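PDB 3GCE: ferredoxin component of carbazole 1,9a-dioxygenase from Nocardioides aromaticivorans, which probably shuttles electrons, through a Rieske-type [2Fe-2S] cluster, to the terminal oxygenase component that dioxygenates carbazole. Local coordinates for residues A[13-17]-A[18-22]; A[37-41]-A[42-46]; A[100-104]-A[105-109]. All coordinates share one frame; numbering follows the deposited sequence.

Contact 1 (A[13-17]-A[18-22]); sequences RVATL and DQLKP
The Gln19 side chain folds back over Thr16, its amide carbonyl reaching the start of the turn that its own backbone closes. OE1 accepts the backbone N-H of Thr16 at 2.9 Å between Thr16 N and Gln19 OE1. The bond is almost straight at the hydrogen (171°), but the donor stands well above the amide plane and so does not lie on a lone pair. The torsions explain the reach: CG is set beside the backbone N of Gln19 (chi1 -70°), and an extended chi2 carries the amide back along the strand. In the reverse direction, Gln19 N donates to Thr16 O at 2.9 Å, so the two residues are tied by two bonds of opposite sense. Leu20 N then donates to Leu17 O at 3.1 Å, the next i to i+3 step of the same tight turn.

OE1 is also gripped by a water, which donates to it and accepts from Arg13 NH2, linking two side chains whose nearest direct approach is 4.1 Å, from Arg13 NH1 to Gln19 OE1. The guanidinium stands nearly perpendicular to the amide, the planes being 79° apart, and Arg13 NH1 forms a salt bridge with Glu106. Apolar packing lies at Ala15, whose CB meets Leu20 CD1 at 3.6 Å and also approaches Gln19 OE1.

Ala15 pairs with Ile107 of strand 106-109, and Leu17 with Thr105 in the turn just before it. The geometry is that of an edge strand of an antiparallel sheet in the Rieske domain running into a short 3-10 turn, with Gln19 OE1 bonding back to the N-H of Thr16, the last residue of the strand.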
loop_
_atom_site.group_PDB
_atom_site.type_symbol
_atom_site.label_atom_id
_atom_site.label_comp_id
_atom_site.label_asym_id
_atom_site.label_seq_id
_atom_site.Cartn_x
_atom_site.Cartn_y
_atom_site.Cartn_z
ATOM N N ARG A 13 6.701 10.442 -7.937
ATOM C CA ARG A 13 5.306 10.844 -8.129
ATOM C C ARG A 13 4.644 9.650 -8.786
ATOM O O ARG A 13 5.075 9.230 -9.869
ATOM C CB ARG A 13 5.107 12.070 -9.055
ATOM C CG ARG A 13 3.583 12.455 -9.086
ATOM C CD ARG A 13 2.889 12.885 -10.381
ATOM N NE ARG A 13 2.522 11.771 -11.219
ATOM C CZ ARG A 13 1.423 11.648 -11.978
ATOM N NH1 ARG A 13 0.445 12.546 -12.026
ATOM N NH2 ARG A 13 1.307 10.557 -12.668
ATOM N N VAL A 14 3.613 9.107 -8.151
ATOM C CA VAL A 14 2.971 7.895 -8.673
ATOM C C VAL A 14 1.682 8.180 -9.417
ATOM O O VAL A 14 1.334 7.458 -10.349
ATOM C CB VAL A 14 2.726 6.846 -7.560
ATOM C CG1 VAL A 14 4.082 6.350 -7.020
ATOM C CG2 VAL A 14 1.861 7.416 -6.437
ATOM N N ALA A 15 0.973 9.220 -8.993
ATOM C CA ALA A 15 -0.331 9.532 -9.541
ATOM C C ALA A 15 -0.854 10.818 -8.926
ATOM O O ALA A 15 -0.283 11.327 -7.957
ATOM C CB ALA A 15 -1.314 8.373 -9.255
ATOM N N THR A 16 -1.940 11.331 -9.500
ATOM C CA THR A 16 -2.728 12.404 -8.920
ATOM C C THR A 16 -3.804 11.769 -8.027
ATOM O O THR A 16 -4.318 10.682 -8.340
ATOM C CB THR A 16 -3.403 13.228 -10.053
ATOM O OG1 THR A 16 -2.436 13.523 -11.060
ATOM C CG2 THR A 16 -3.924 14.503 -9.552
ATOM N N LEU A 17 -4.137 12.428 -6.917
ATOM C CA LEU A 17 -5.048 11.874 -5.926
ATOM C C LEU A 17 -6.350 11.348 -6.531
ATOM O O LEU A 17 -6.794 10.246 -6.188
ATOM C CB LEU A 17 -5.354 12.895 -4.824
ATOM C CG LEU A 17 -6.158 12.428 -3.613
ATOM C CD1 LEU A 17 -5.335 11.517 -2.740
ATOM C CD2 LEU A 17 -6.667 13.615 -2.808
ATOM N N ASP A 18 -6.958 12.109 -7.439
ATOM C CA ASP A 18 -8.257 11.677 -7.963
ATOM C C ASP A 18 -8.151 10.711 -9.137
ATOM O O ASP A 18 -9.172 10.273 -9.679
ATOM C CB ASP A 18 -9.157 12.861 -8.284
ATOM C CG ASP A 18 -8.425 13.967 -8.985
ATOM O OD1 ASP A 18 -7.760 13.681 -10.013
ATOM O OD2 ASP A 18 -8.518 15.119 -8.490
ATOM N N GLN A 19 -6.925 10.351 -9.511
ATOM C CA GLN A 19 -6.723 9.230 -10.422
ATOM C C GLN A 19 -6.888 7.920 -9.664
ATOM O O GLN A 19 -7.041 6.866 -10.275
ATOM C CB GLN A 19 -5.350 9.261 -11.081
ATOM C CG GLN A 19 -5.143 10.372 -12.097
ATOM C CD GLN A 19 -3.719 10.385 -12.649
ATOM O OE1 GLN A 19 -2.769 9.964 -11.974
ATOM N NE2 GLN A 19 -3.566 10.867 -13.891
ATOM N N LEU A 20 -6.854 7.998 -8.332
ATOM C CA LEU A 20 -7.061 6.824 -7.485
ATOM C C LEU A 20 -8.482 6.775 -6.956
ATOM O O LEU A 20 -8.931 7.693 -6.244
ATOM C CB LEU A 20 -6.073 6.824 -6.308
ATOM C CG LEU A 20 -4.737 6.092 -6.424
ATOM C CD1 LEU A 20 -3.923 6.546 -7.625
ATOM C CD2 LEU A 20 -3.953 6.273 -5.130
ATOM N N LYS A 21 -9.188 5.698 -7.289
ATOM C CA LYS A 21 -10.492 5.450 -6.701
ATOM C C LYS A 21 -10.325 5.164 -5.205
ATOM O O LYS A 21 -9.503 4.335 -4.818
ATOM C CB LYS A 21 -11.199 4.284 -7.412
ATOM C CG LYS A 21 -11.381 4.509 -8.920
ATOM C CD LYS A 21 -11.856 3.239 -9.662
ATOM C CE LYS A 21 -10.701 2.277 -9.959
ATOM N NZ LYS A 21 -11.149 1.077 -10.729
ATOM N N PRO A 22 -11.094 5.861 -4.348
ATOM C CA PRO A 22 -10.911 5.568 -2.943
ATOM C C PRO A 22 -11.178 4.090 -2.686
ATOM O O PRO A 22 -12.083 3.502 -3.294
ATOM C CB PRO A 22 -11.949 6.462 -2.264
ATOM C CG PRO A 22 -12.101 7.614 -3.217
ATOM C CD PRO A 22 -12.108 6.916 -4.552
HETATM O O HOH W 1 -0.801 9.824 -13.717
#

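Contact 2 (A[37-41]-A[42-46]); sequences VVRDG and DSVYA
Val37 CG1 meets Val44 CG1 at 3.6 Å, and Val37 CG2 rests against Ala46 CB at 4.0 Å; this is the apolar centre of a beta hairpin with a two-residue loop, closed by a type II' turn. Val37 reaches both neighbours because CG1 lies anti to its backbone N (chi1 174°), which leaves CG2 beside that N. Val44 and Ala46 also touch Val100, so this face packs against the sheet that contains strand 100-103. Val38 and Tyr45 form a hydrogen-bonded antiparallel pair with reciprocal N-H to O bonds, of which Tyr45 N to Val38 O is 2.9 Å.

Toward the turn, Asp40 and Ser43 are the last hydrogen-bonded pair, and Ser43 N to Asp40 O closes at 2.7 Å. Gly41 has the positive phi (58°) required at the first corner of this turn. On the Val44 face, Arg39 NH2 makes a long salt bridge with Asp42 OD1 (3.8 Å) and a weak bond to Gly41 O, while its NH1 is bound more firmly by Leu20 O. On the other face, Asp40 CB sits at the edge of the Tyr45 ring, 3.9 Å from CE2. Beyond it a water donates to Asp40 OD2 and lies 2.9 Å from Tyr45 OH.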
loop_
_atom_site.group_PDB
_atom_site.type_symbol
_atom_site.label_atom_id
_atom_site.label_comp_id
_atom_site.label_asym_id
_atom_site.label_seq_id
_atom_site.Cartn_x
_atom_site.Cartn_y
_atom_site.Cartn_z
ATOM N N VAL A 37 -0.345 1.323 -3.178
ATOM C CA VAL A 37 -0.855 2.615 -2.752
ATOM C C VAL A 37 -2.376 2.521 -2.717
ATOM O O VAL A 37 -2.971 1.942 -3.626
ATOM C CB VAL A 37 -0.312 3.743 -3.692
ATOM C CG1 VAL A 37 -0.933 5.092 -3.390
ATOM C CG2 VAL A 37 1.193 3.837 -3.520
ATOM N N VAL A 38 -2.988 3.043 -1.644
ATOM C CA VAL A 38 -4.426 3.046 -1.511
ATOM C C VAL A 38 -4.922 4.319 -0.818
ATOM O O VAL A 38 -4.326 4.789 0.153
ATOM C CB VAL A 38 -4.917 1.745 -0.784
ATOM C CG1 VAL A 38 -4.507 1.727 0.691
ATOM C CG2 VAL A 38 -6.437 1.552 -0.953
ATOM N N ARG A 39 -5.995 4.888 -1.360
ATOM C CA ARG A 39 -6.669 6.053 -0.787
ATOM C C ARG A 39 -7.785 5.582 0.142
ATOM O O ARG A 39 -8.520 4.638 -0.176
ATOM C CB ARG A 39 -7.340 6.880 -1.879
ATOM C CG ARG A 39 -6.493 7.875 -2.634
ATOM C CD ARG A 39 -7.403 8.714 -3.588
ATOM N NE ARG A 39 -8.326 9.617 -2.883
ATOM C CZ ARG A 39 -9.281 10.356 -3.460
ATOM N NH1 ARG A 39 -9.499 10.307 -4.771
ATOM N NH2 ARG A 39 -10.030 11.153 -2.718
ATOM N N ASP A 40 -7.896 6.234 1.287
ATOM C CA ASP A 40 -9.069 6.139 2.133
ATOM C C ASP A 40 -9.455 7.579 2.495
ATOM O O ASP A 40 -8.632 8.328 3.034
ATOM C CB ASP A 40 -8.749 5.336 3.398
ATOM C CG ASP A 40 -9.975 5.153 4.306
ATOM O OD1 ASP A 40 -10.958 4.512 3.870
ATOM O OD2 ASP A 40 -9.946 5.663 5.449
ATOM N N GLY A 41 -10.689 7.987 2.184
ATOM C CA GLY A 41 -11.070 9.390 2.381
ATOM C C GLY A 41 -10.104 10.229 1.574
ATOM O O GLY A 41 -9.908 9.968 0.391
ATOM N N ASP A 42 -9.468 11.206 2.212
ATOM C CA ASP A 42 -8.418 11.969 1.549
ATOM C C ASP A 42 -7.014 11.511 1.952
ATOM O O ASP A 42 -6.010 12.120 1.541
ATOM C CB ASP A 42 -8.577 13.461 1.839
ATOM C CG ASP A 42 -9.779 14.056 1.130
ATOM O OD1 ASP A 42 -9.880 13.889 -0.110
ATOM O OD2 ASP A 42 -10.617 14.669 1.827
ATOM N N SER A 43 -6.938 10.446 2.746
ATOM C CA SER A 43 -5.625 9.940 3.158
ATOM C C SER A 43 -5.105 8.963 2.119
ATOM O O SER A 43 -5.885 8.311 1.427
ATOM C CB SER A 43 -5.712 9.272 4.511
ATOM O OG SER A 43 -6.169 10.191 5.475
ATOM N N VAL A 44 -3.784 8.898 1.990
ATOM C CA VAL A 44 -3.151 7.937 1.082
ATOM C C VAL A 44 -2.152 7.148 1.923
ATOM O O VAL A 44 -1.402 7.744 2.737
ATOM C CB VAL A 44 -2.400 8.652 -0.065
ATOM C CG1 VAL A 44 -1.775 7.642 -1.036
ATOM C CG2 VAL A 44 -3.347 9.592 -0.806
ATOM N N TYR A 45 -2.148 5.831 1.721
ATOM C CA TYR A 45 -1.241 4.926 2.434
ATOM C C TYR A 45 -0.424 4.148 1.433
ATOM O O TYR A 45 -0.889 3.886 0.324
ATOM C CB TYR A 45 -2.053 3.937 3.283
ATOM C CG TYR A 45 -2.966 4.655 4.221
ATOM C CD1 TYR A 45 -2.464 5.251 5.361
ATOM C CD2 TYR A 45 -4.325 4.781 3.949
ATOM C CE1 TYR A 45 -3.279 5.945 6.224
ATOM C CE2 TYR A 45 -5.169 5.478 4.840
ATOM C CZ TYR A 45 -4.622 6.038 5.972
ATOM O OH TYR A 45 -5.406 6.725 6.864
ATOM N N ALA A 46 0.788 3.765 1.823
ATOM C CA ALA A 46 1.681 3.051 0.900
ATOM C C ALA A 46 2.483 2.024 1.675
ATOM O O ALA A 46 3.079 2.354 2.706
ATOM C CB ALA A 46 2.620 4.041 0.212
HETATM O O HOH W 2 -8.288 6.984 6.769
#

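Contact 3 (A[100-104]-A[105-109]); sequences VVVDG and TEILV
Leu108 N donates to Val101 O at 2.8 Å, nearly straight at the hydrogen (168°) and close to the axis of the carbonyl. This bond belongs to a beta hairpin with a two-residue loop, its strands 100-103 and 106-109 joined by a type I' turn. The same pair is completed by Val101 N to Leu108 O, with the donor in the carbonyl plane. Leu108 O has a second neighbour in Val100 CA, whose C-H points at it over 3.3 Å. Val102 CA approaches Glu106 O in the same way, so each of these carbonyls receives one N-H and one weaker C-H from the opposite strand.

Nearer the turn the geometry changes. Asp103 N to Glu106 O remains only slightly tilted from the carbonyl plane, whereas the closing bond from Glu106 N to Asp103 O, 2.9 Å long, comes from well above it. Gly104 and Thr105 both have positive phi, 50° and 70°, the signature of the type I' corners.

The faces differ in character. On one, Val100 CG1 packs on Ile107 CG2 at 3.7 Å, since both branches are set anti to their own backbone N, and Val102 CG2 meets Ile107 CG1 at 4.2 Å. Val44 of strand 43-48 closes over these three residues, which makes this the inward face. The other face carries Val101, Asp103, Glu106 and Leu108. There Glu106 OE1 forms a salt bridge with Arg13 NH1 and a weak hydrogen bond with Thr16 OG1, both on strand 12-16. Glu106 CG, turned beside its backbone N, lies 3.7 Å from Asp103 O. On this same face, across the diagonal of the hairpin, Leu108 CD1 touches Asp103 CB at 4.1 Å.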
loop_
_atom_site.group_PDB
_atom_site.type_symbol
_atom_site.label_atom_id
_atom_site.label_comp_id
_atom_site.label_asym_id
_atom_site.label_seq_id
_atom_site.Cartn_x
_atom_site.Cartn_y
_atom_site.Cartn_z
ATOM N N VAL A 100 4.436 8.984 2.532
ATOM C CA VAL A 100 3.644 9.537 1.434
ATOM C C VAL A 100 3.203 10.914 1.833
ATOM O O VAL A 100 2.756 11.129 2.971
ATOM C CB VAL A 100 2.318 8.789 1.162
ATOM C CG1 VAL A 100 1.740 9.158 -0.229
ATOM C CG2 VAL A 100 2.467 7.314 1.279
ATOM N N VAL A 101 3.293 11.823 0.870
ATOM C CA VAL A 101 2.766 13.175 0.971
ATOM C C VAL A 101 1.888 13.421 -0.276
ATOM O O VAL A 101 2.218 12.979 -1.379
ATOM C CB VAL A 101 3.968 14.184 1.095
ATOM C CG1 VAL A 101 3.691 15.547 0.464
ATOM C CG2 VAL A 101 4.401 14.330 2.554
ATOM N N VAL A 102 0.742 14.069 -0.089
ATOM C CA VAL A 102 -0.000 14.645 -1.207
ATOM C C VAL A 102 0.308 16.151 -1.263
ATOM O O VAL A 102 0.073 16.883 -0.300
ATOM C CB VAL A 102 -1.512 14.416 -1.070
ATOM C CG1 VAL A 102 -2.261 15.071 -2.224
ATOM C CG2 VAL A 102 -1.831 12.900 -1.030
ATOM N N ASP A 103 0.843 16.607 -2.391
ATOM C CA ASP A 103 1.235 17.996 -2.534
ATOM C C ASP A 103 0.626 18.505 -3.836
ATOM O O ASP A 103 0.903 17.976 -4.903
ATOM C CB ASP A 103 2.768 18.094 -2.517
ATOM C CG ASP A 103 3.281 19.528 -2.585
ATOM O OD1 ASP A 103 3.087 20.186 -3.637
ATOM O OD2 ASP A 103 3.901 19.990 -1.592
ATOM N N GLY A 104 -0.253 19.507 -3.736
ATOM C CA GLY A 104 -0.931 20.024 -4.916
ATOM C C GLY A 104 -1.560 18.937 -5.781
ATOM O O GLY A 104 -1.392 18.945 -7.005
ATOM N N THR A 105 -2.303 18.034 -5.141
ATOM C CA THR A 105 -2.948 16.863 -5.787
ATOM C C THR A 105 -2.013 15.738 -6.271
ATOM O O THR A 105 -2.475 14.608 -6.509
ATOM C CB THR A 105 -3.956 17.258 -6.929
ATOM O OG1 THR A 105 -4.959 16.234 -7.055
ATOM C CG2 THR A 105 -3.270 17.403 -8.257
ATOM N N GLU A 106 -0.723 15.903 -6.158
ATOM C CA GLU A 106 0.222 14.871 -6.613
ATOM C C GLU A 106 0.613 13.951 -5.462
ATOM O O GLU A 106 0.998 14.412 -4.379
ATOM C CB GLU A 106 1.487 15.490 -7.218
ATOM C CG GLU A 106 1.234 16.531 -8.307
ATOM C CD GLU A 106 0.444 16.004 -9.488
ATOM O OE1 GLU A 106 0.492 14.797 -9.764
ATOM O OE2 GLU A 106 -0.228 16.819 -10.149
ATOM N N ILE A 107 0.539 12.652 -5.711
ATOM C CA ILE A 107 0.895 11.689 -4.687
ATOM C C ILE A 107 2.385 11.370 -4.790
ATOM O O ILE A 107 2.855 10.803 -5.793
ATOM C CB ILE A 107 0.047 10.384 -4.761
ATOM C CG1 ILE A 107 -1.450 10.689 -4.630
ATOM C CG2 ILE A 107 0.492 9.411 -3.661
ATOM C CD1 ILE A 107 -2.331 9.428 -4.960
ATOM N N LEU A 108 3.124 11.730 -3.749
ATOM C CA LEU A 108 4.583 11.549 -3.750
ATOM C C LEU A 108 4.985 10.517 -2.701
ATOM O O LEU A 108 4.571 10.628 -1.543
ATOM C CB LEU A 108 5.248 12.879 -3.430
ATOM C CG LEU A 108 4.891 14.101 -4.303
ATOM C CD1 LEU A 108 5.610 15.355 -3.772
ATOM C CD2 LEU A 108 5.275 13.828 -5.764
ATOM N N VAL A 109 5.808 9.552 -3.104
ATOM C CA VAL A 109 6.266 8.462 -2.232
ATOM C C VAL A 109 7.790 8.544 -2.048
ATOM O O VAL A 109 8.537 8.606 -3.026
ATOM C CB VAL A 109 5.877 7.071 -2.837
ATOM C CG1 VAL A 109 6.275 5.903 -1.890
ATOM C CG2 VAL A 109 4.347 7.034 -3.140
#

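How the contacts relate
Contacts 1 and 3 share one sheet: strand 12-16 pairs with strand 106-109, and backbone bonds such as Ala15 O to Ile107 N join them. Contact 2 belongs to a second sheet whose Val44 face packs against the inner face of contact 3, with Ala46 CB 3.4 Å from Val100 CG2. Contact 3 is a surface contact; contacts 1 and 2 are partly buried, contact 2 lying nearer the chain's centre. Both hairpins rely on paired backbone bonds but turn differently, type II' in 37-46 and type I' in 100-109. Contact 1 adds a side-chain amide and a water to its i to i+3 backbone bonds. Leu17 and Leu20 bring contact 1 against contact 2, where Val44 and Val37 receive them.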